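Local coordinates for UDP-N-acetylglucosamine 3-dehydrogenase (Acidithiobacillus ferrooxidans, PDB 7BVJ), which catalyses the NAD(+)-dependent oxidation of the glucosamine 3-position of UDP-N-acetylglucosamine to a ketone, a step in building the lipid A of lipopolysaccharide, at residues V31-N35 against A36-A40; A40-A43 against A44-C48. All blocks are in the same frame, centred on the assembly; numbering follows the deposited sequence.

Interaction 1 (V31-N35 against A36-A40). With NAD (nicotinamide-adenine-dinucleotide), chain E.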
ATOM      1  N   VAL A  31     -18.962  -4.300  12.285  1.00 21.01           N
ATOM      2  CA  VAL A  31     -18.711  -4.030  10.882  1.00 18.95           C
ATOM      3  C   VAL A  31     -19.959  -3.423  10.247  1.00 25.73           C
ATOM      4  O   VAL A  31     -21.081  -3.578  10.742  1.00 25.58           O
ATOM      5  CB  VAL A  31     -18.294  -5.328  10.150  1.00 23.45           C
ATOM      6  CG1 VAL A  31     -16.915  -5.820  10.645  1.00 17.57           C
ATOM      7  CG2 VAL A  31     -19.336  -6.405  10.379  1.00 20.64           C
ATOM      8  N   PHE A  32     -19.745  -2.686   9.160  1.00 20.12           N
ATOM      9  CA  PHE A  32     -20.823  -2.180   8.329  1.00 20.87           C
ATOM     10  C   PHE A  32     -20.455  -2.394   6.872  1.00 23.01           C
ATOM     11  O   PHE A  32     -19.315  -2.151   6.468  1.00 26.04           O
ATOM     12  CB  PHE A  32     -21.118  -0.684   8.546  1.00 26.38           C
ATOM     13  CG  PHE A  32     -22.123  -0.128   7.553  1.00 29.89           C
ATOM     14  CD1 PHE A  32     -23.487  -0.337   7.742  1.00 27.19           C
ATOM     15  CD2 PHE A  32     -21.701   0.541   6.407  1.00 24.54           C
ATOM     16  CE1 PHE A  32     -24.421   0.134   6.821  1.00 22.96           C
ATOM     17  CE2 PHE A  32     -22.630   1.016   5.469  1.00 24.59           C
ATOM     18  CZ  PHE A  32     -23.996   0.818   5.690  1.00 26.67           C
ATOM     19  N   ASP A  33     -21.432  -2.826   6.085  1.00 20.95           N
ATOM     20  CA  ASP A  33     -21.290  -2.983   4.648  1.00 23.28           C
ATOM     21  C   ASP A  33     -22.622  -2.598   4.012  1.00 27.50           C
ATOM     22  O   ASP A  33     -23.682  -2.726   4.637  1.00 22.30           O
ATOM     23  CB  ASP A  33     -20.872  -4.422   4.286  1.00 19.40           C
ATOM     24  CG  ASP A  33     -20.322  -4.537   2.869  1.00 28.69           C
ATOM     25  OD1 ASP A  33     -21.116  -4.407   1.910  1.00 22.66           O
ATOM     26  OD2 ASP A  33     -19.097  -4.751   2.716  1.00 26.34           O
ATOM     27  N   GLU A  34     -22.563  -2.072   2.787  1.00 21.92           N
ATOM     28  CA  GLU A  34     -23.807  -1.710   2.110  1.00 24.21           C
ATOM     29  C   GLU A  34     -24.639  -2.948   1.805  1.00 22.54           C
ATOM     30  O   GLU A  34     -25.864  -2.865   1.719  1.00 29.07           O
ATOM     31  CB  GLU A  34     -23.524  -0.901   0.837  1.00 28.23           C
ATOM     32  CG  GLU A  34     -22.915  -1.701  -0.302  1.00 30.89           C
ATOM     33  CD  GLU A  34     -23.172  -1.110  -1.689  1.00 39.86           C
ATOM     34  OE1 GLU A  34     -23.177   0.136  -1.850  1.00 32.22           O
ATOM     35  OE2 GLU A  34     -23.367  -1.914  -2.629  1.00 44.92           O
ATOM     36  N   ASN A  35     -23.996  -4.100   1.687  1.00 23.74           N
ATOM     37  CA  ASN A  35     -24.663  -5.382   1.474  1.00 23.70           C
ATOM     38  C   ASN A  35     -24.871  -6.016   2.850  1.00 23.56           C
ATOM     39  O   ASN A  35     -23.918  -6.497   3.473  1.00 21.19           O
ATOM     40  CB  ASN A  35     -23.808  -6.236   0.536  1.00 28.39           C
ATOM     41  CG  ASN A  35     -24.422  -7.593   0.213  1.00 23.51           C
ATOM     42  OD1 ASN A  35     -24.728  -8.387   1.104  1.00 23.51           O
ATOM     43  ND2 ASN A  35     -24.576  -7.872  -1.080  1.00 27.35           N
ATOM     44  N   ALA A  36     -26.123  -5.995   3.341  1.00 25.56           N
ATOM     45  CA  ALA A  36     -26.391  -6.372   4.731  1.00 23.53           C
ATOM     46  C   ALA A  36     -26.076  -7.841   4.985  1.00 24.01           C
ATOM     47  O   ALA A  36     -25.499  -8.187   6.019  1.00 21.84           O
ATOM     48  CB  ALA A  36     -27.850  -6.070   5.094  1.00 24.18           C
ATOM     49  N   GLU A  37     -26.446  -8.714   4.049  1.00 29.63           N
ATOM     50  CA  GLU A  37     -26.089 -10.131   4.139  1.00 29.73           C
ATOM     51  C   GLU A  37     -24.610 -10.334   4.456  1.00 31.55           C
ATOM     52  O   GLU A  37     -24.248 -11.173   5.294  1.00 31.28           O
ATOM     53  CB  GLU A  37     -26.423 -10.807   2.809  1.00 35.76           C
ATOM     54  CG  GLU A  37     -27.055 -12.162   2.898  1.00 36.28           C
ATOM     55  CD  GLU A  37     -27.715 -12.536   1.594  1.00 34.41           C
ATOM     56  OE1 GLU A  37     -27.149 -12.211   0.531  1.00 38.62           O
ATOM     57  OE2 GLU A  37     -28.800 -13.141   1.619  1.00 45.88           O
ATOM     58  N   ARG A  38     -23.741  -9.578   3.780  1.00 29.30           N
ATOM     59  CA  ARG A  38     -22.301  -9.791   3.895  1.00 28.88           C
ATOM     60  C   ARG A  38     -21.778  -9.333   5.255  1.00 28.04           C
ATOM     61  O   ARG A  38     -20.983 -10.031   5.900  1.00 28.32           O
ATOM     62  CB  ARG A  38     -21.594  -9.063   2.748  1.00 24.25           C
ATOM     63  CG  ARG A  38     -20.094  -9.333   2.651  1.00 29.86           C
ATOM     64  CD  ARG A  38     -19.518  -8.667   1.404  1.00 30.88           C
ATOM     65  NE  ARG A  38     -20.017  -9.293   0.174  1.00 36.00           N
ATOM     66  CZ  ARG A  38     -20.423  -8.620  -0.900  1.00 33.55           C
ATOM     67  NH1 ARG A  38     -20.392  -7.287  -0.905  1.00 25.82           N
ATOM     68  NH2 ARG A  38     -20.864  -9.282  -1.964  1.00 36.47           N
ATOM     69  N   ALA A  39     -22.203  -8.146   5.697  1.00 27.89           N
ATOM     70  CA  ALA A  39     -21.932  -7.722   7.063  1.00 23.27           C
ATOM     71  C   ALA A  39     -22.410  -8.758   8.069  1.00 28.56           C
ATOM     72  O   ALA A  39     -21.719  -9.045   9.052  1.00 27.45           O
ATOM     73  CB  ALA A  39     -22.610  -6.379   7.343  1.00 24.76           C
ATOM     74  N   ALA A  40     -23.610  -9.309   7.854  1.00 26.54           N
ATOM     75  CA  ALA A  40     -24.160 -10.271   8.804  1.00 28.57           C
ATOM     76  C   ALA A  40     -23.299 -11.525   8.883  1.00 28.44           C
ATOM     77  O   ALA A  40     -23.034 -12.032   9.979  1.00 31.19           O
ATOM     78  CB  ALA A  40     -25.601 -10.621   8.432  1.00 33.99           C
TER
HETATM   79  PA  NAD E 401     -14.722  -5.877  -2.683  1.00 30.16           P
HETATM   80  O1A NAD E 401     -15.740  -5.158  -3.496  1.00 31.67           O
HETATM   81  O2A NAD E 401     -14.552  -7.352  -2.427  1.00 24.64           O
HETATM   82  O5B NAD E 401     -15.197  -5.319  -1.095  1.00 36.13           O
HETATM   83  C5B NAD E 401     -15.943  -4.139  -1.275  1.00 29.11           C
HETATM   84  C4B NAD E 401     -16.957  -4.006  -0.134  1.00 27.06           C
HETATM   85  O4B NAD E 401     -17.337  -2.660   0.018  1.00 23.73           O
HETATM   86  C3B NAD E 401     -18.202  -4.790  -0.577  1.00 26.72           C
HETATM   87  O3B NAD E 401     -18.469  -5.606   0.505  1.00 29.31           O
HETATM   88  C2B NAD E 401     -19.268  -3.697  -0.760  1.00 23.89           C
HETATM   89  O2B NAD E 401     -20.557  -4.140  -0.345  1.00 22.26           O
HETATM   90  C1B NAD E 401     -18.749  -2.664   0.241  1.00 27.18           C
HETATM   91  N9A NAD E 401     -19.168  -1.296  -0.036  1.00 25.18           N
HETATM   92  C8A NAD E 401     -19.288  -0.610  -1.225  1.00 24.28           C
HETATM   93  N7A NAD E 401     -19.668   0.655  -1.063  1.00 22.75           N
HETATM   94  C5A NAD E 401     -19.800   0.813   0.299  1.00 24.96           C
HETATM   95  C6A NAD E 401     -20.177   1.921   1.101  1.00 28.59           C
HETATM   96  N6A NAD E 401     -20.497   3.124   0.508  1.00 29.37           N
HETATM   97  N1A NAD E 401     -20.229   1.788   2.458  1.00 27.93           N
HETATM   98  C2A NAD E 401     -19.906   0.552   2.971  1.00 26.75           C
HETATM   99  N3A NAD E 401     -19.526  -0.578   2.336  1.00 28.54           N
HETATM  100  C4A NAD E 401     -19.492  -0.403   0.976  1.00 28.07           C
HETATM  101  O3  NAD E 401     -13.182  -5.461  -2.968  1.00 35.17           O
HETATM  102  PN  NAD E 401     -12.047  -5.751  -1.874  1.00 43.00           P
HETATM  103  O1N NAD E 401     -12.344  -5.856  -0.400  1.00 27.32           O
HETATM  104  O2N NAD E 401     -11.089  -6.525  -2.714  1.00 39.67           O
HETATM  105  O5D NAD E 401     -11.088  -4.234  -1.839  1.00 41.73           O
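Asn-35 and Arg-38 both turn CG anti to the backbone N (chi1 -179° and -173°), and these two torsions lay the amide of one across the guanidinium of the other. The planes are stacked, 29° apart, with Asn-35 CG 4.2 Å above the guanidinium plane and offset toward its rim. Asn-35 is the N-cap of the helix: its OD1 accepts from Arg-38 N at 3.1 Å, the donor lying tilted out of the amide plane, while its main-chain O receives Ala-39 N at 3.3 Å in a nearly straight bond. The bend at chi3 of Arg-38 brings NH1 back to the adenosine ribose of NAD, where it donates to O3B at 2.9 Å; O2B lies at the guanidinium edge, in its plane. Asp-33 takes both ribose hydroxyls, O2B on OD1 and O3B on OD2, although the modelled lengths are too short to be taken literally. OD1 also accepts Asn-35 N at 2.9 Å through its anti lone pair, closing an Asx turn, and OD2 accepts Val-11 N from the glycine-rich loop. The carboxylate is thereby fixed in rotation by main-chain amides on both oxygens. Its OD1 stays 4.1 Å from Arg-38 NH1, beyond a salt bridge, so the two groups are linked through O3B, which NH1 and OD2 could polarise together. An acidic residue just past the second strand, holding the ribose diol, is the classical NAD mark of Rossmann domains. At the root of the Asp-33 side chain, Ala-39 CB packs 4.0 Å from Asp-33 CB, and Val-31 CG2 lies 3.8 Å from Ala-39 O. Strand 27-32, from which this turn into helix 36-46 emerges, runs in the parallel sheet between strands 5-9 and 49-50, with Phe-32 resting on helix 54-59.

Interaction 2 (A40-A43 against A44-C48); sequences AEVA and AELRC
Ala-43 O is gripped by two main-chain amides where the helix ends: Cys-48 N donates to it at 3.2 Å, and Arg-47 N comes to 2.7 Å but at so bent an angle that this bond is weak. Upstream the regular pattern still holds, with Leu-46 N bonded to Val-42 O at 2.9 Å. Arg-47 then takes a positive phi of 61°, which swings the chain off the helix axis and lets Cys-48 N reach back five residues. The 6→1 bond and the positive phi are features of a Schellman ending, though its companion 5→2 bond is not clearly formed. The same turn brings Cys-48 back against Ala-43. Its SG sits between its own backbone N and carbonyl carbon (chi1 63°), a torsion that sets the sulfur 3.6 Å from Ala-43 CA and 4.0 Å from Ala-43 CB. The methyl is tightly approached from the same residue, Cys-48 O standing 3.2 Å from Ala-43 CB. One turn apart, Val-42 and Leu-46 lie side by side and point the same way, their branches CG1 and CD1 meeting at 4.2 Å as an apolar pair on the flank of the helix that meets helix 13-25 and the sheet. Glu-45, with its chain extended, reaches Arg-16 and Gln-20 with its carboxylate: OE2 forms a salt bridge with Arg-16 NE and accepts a hydrogen bond from Gln-20 NE2. Leu-46 packs on Ala-19 and Gln-20 of helix 13-25 and on Leu-28 of strand 27-32, which Cys-48 also touches as the chain enters the edge strand 49-50.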
ATOM      1  N   ALA A  40     -23.610  -9.309   7.854  1.00 26.54           N
ATOM      2  CA  ALA A  40     -24.160 -10.271   8.804  1.00 28.57           C
ATOM      3  C   ALA A  40     -23.299 -11.525   8.883  1.00 28.44           C
ATOM      4  O   ALA A  40     -23.034 -12.032   9.979  1.00 31.19           O
ATOM      5  CB  ALA A  40     -25.601 -10.621   8.432  1.00 33.99           C
ATOM      6  N   GLU A  41     -22.828 -12.033   7.742  1.00 24.20           N
ATOM      7  CA  GLU A  41     -21.980 -13.222   7.827  1.00 24.82           C
ATOM      8  C   GLU A  41     -20.627 -12.898   8.464  1.00 29.42           C
ATOM      9  O   GLU A  41     -20.089 -13.708   9.234  1.00 27.22           O
ATOM     10  CB  GLU A  41     -21.796 -13.863   6.456  1.00 27.92           C
ATOM     11  CG  GLU A  41     -20.927 -13.079   5.507  1.00 31.73           C
ATOM     12  CD  GLU A  41     -21.083 -13.505   4.060  1.00 40.35           C
ATOM     13  OE1 GLU A  41     -21.914 -14.398   3.773  1.00 50.96           O
ATOM     14  OE2 GLU A  41     -20.384 -12.922   3.203  1.00 42.69           O
ATOM     15  N   VAL A  42     -20.060 -11.722   8.169  1.00 29.05           N
ATOM     16  CA  VAL A  42     -18.785 -11.355   8.785  1.00 32.99           C
ATOM     17  C   VAL A  42     -18.944 -11.244  10.299  1.00 31.56           C
ATOM     18  O   VAL A  42     -18.120 -11.761  11.069  1.00 29.07           O
ATOM     19  CB  VAL A  42     -18.236 -10.053   8.166  1.00 24.35           C
ATOM     20  CG1 VAL A  42     -17.010  -9.588   8.901  1.00 25.62           C
ATOM     21  CG2 VAL A  42     -17.894 -10.265   6.690  1.00 28.45           C
ATOM     22  N   ALA A  43     -20.020 -10.595  10.744  1.00 28.93           N
ATOM     23  CA  ALA A  43     -20.280 -10.471  12.174  1.00 26.29           C
ATOM     24  C   ALA A  43     -20.499 -11.838  12.819  1.00 25.06           C
ATOM     25  O   ALA A  43     -19.973 -12.104  13.901  1.00 30.76           O
ATOM     26  CB  ALA A  43     -21.479  -9.563  12.407  1.00 27.50           C
ATOM     27  N   ALA A  44     -21.264 -12.720  12.171  1.00 29.03           N
ATOM     28  CA  ALA A  44     -21.458 -14.067  12.702  1.00 32.64           C
ATOM     29  C   ALA A  44     -20.132 -14.797  12.854  1.00 32.13           C
ATOM     30  O   ALA A  44     -19.909 -15.505  13.839  1.00 39.70           O
ATOM     31  CB  ALA A  44     -22.392 -14.855  11.782  1.00 31.98           C
ATOM     32  N   GLU A  45     -19.238 -14.637  11.887  1.00 37.40           N
ATOM     33  CA  GLU A  45     -17.985 -15.373  11.928  1.00 32.83           C
ATOM     34  C   GLU A  45     -17.048 -14.810  12.996  1.00 39.13           C
ATOM     35  O   GLU A  45     -16.323 -15.567  13.657  1.00 40.30           O
ATOM     36  CB  GLU A  45     -17.361 -15.349  10.536  1.00 31.13           C
ATOM     37  CG  GLU A  45     -15.895 -15.735  10.444  1.00 45.86           C
ATOM     38  CD  GLU A  45     -15.290 -15.280   9.126  1.00 42.24           C
ATOM     39  OE1 GLU A  45     -15.943 -15.476   8.086  1.00 39.36           O
ATOM     40  OE2 GLU A  45     -14.175 -14.711   9.134  1.00 51.07           O
ATOM     41  N   LEU A  46     -17.067 -13.494  13.210  1.00 29.59           N
ATOM     42  CA  LEU A  46     -16.173 -12.893  14.189  1.00 34.74           C
ATOM     43  C   LEU A  46     -16.836 -12.626  15.528  1.00 32.55           C
ATOM     44  O   LEU A  46     -16.158 -12.171  16.454  1.00 36.57           O
ATOM     45  CB  LEU A  46     -15.587 -11.592  13.640  1.00 38.26           C
ATOM     46  CG  LEU A  46     -14.788 -11.766  12.350  1.00 32.71           C
ATOM     47  CD1 LEU A  46     -14.217 -10.453  11.898  1.00 26.75           C
ATOM     48  CD2 LEU A  46     -13.683 -12.763  12.588  1.00 31.00           C
ATOM     49  N   ARG A  47     -18.136 -12.894  15.651  1.00 36.20           N
ATOM     50  CA  ARG A  47     -18.879 -12.695  16.899  1.00 34.80           C
ATOM     51  C   ARG A  47     -18.867 -11.233  17.327  1.00 30.52           C
ATOM     52  O   ARG A  47     -18.778 -10.911  18.511  1.00 42.06           O
ATOM     53  CB  ARG A  47     -18.348 -13.597  18.017  1.00 39.05           C
ATOM     54  CG  ARG A  47     -18.378 -15.084  17.673  1.00 39.84           C
ATOM     55  CD  ARG A  47     -17.359 -15.877  18.487  1.00 57.69           C
ATOM     56  NE  ARG A  47     -17.869 -16.277  19.802  1.00 67.65           N
ATOM     57  CZ  ARG A  47     -17.407 -15.820  20.965  1.00 58.42           C
ATOM     58  NH1 ARG A  47     -16.419 -14.935  20.990  1.00 59.14           N
ATOM     59  NH2 ARG A  47     -17.936 -16.247  22.105  1.00 55.10           N
ATOM     60  N   CYS A  48     -18.948 -10.344  16.359  1.00 34.00           N
ATOM     61  CA  CYS A  48     -19.164  -8.925  16.583  1.00 28.39           C
ATOM     62  C   CYS A  48     -20.547  -8.554  16.066  1.00 31.50           C
ATOM     63  O   CYS A  48     -21.293  -9.408  15.592  1.00 31.16           O
ATOM     64  CB  CYS A  48     -18.066  -8.116  15.894  1.00 30.19           C
ATOM     65  SG  CYS A  48     -18.067  -8.307  14.103  1.00 33.95           S
TER

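Interactions 1 and 2 follow one another along the chain, share Ala-40, have centres about 10 Å apart and both use helix 36-46, the connecting helix of the beta-alpha-beta unit made by strands 27-32 and 49-50. Interaction 1 is the helix start, beside NAD; interaction 2 is its C-terminal end, where the chain turns into strand 49-50. They touch through Val-31, whose CG1 lies 4.2 Å from Val-42 CG1 and whose CG2 packs against the backbone of Ala-43. The whole unit belongs to the NAD-binding Rossmann fold: within this unit the NAD contacts gather at the start of the helix, and interaction 2 lies at the far end.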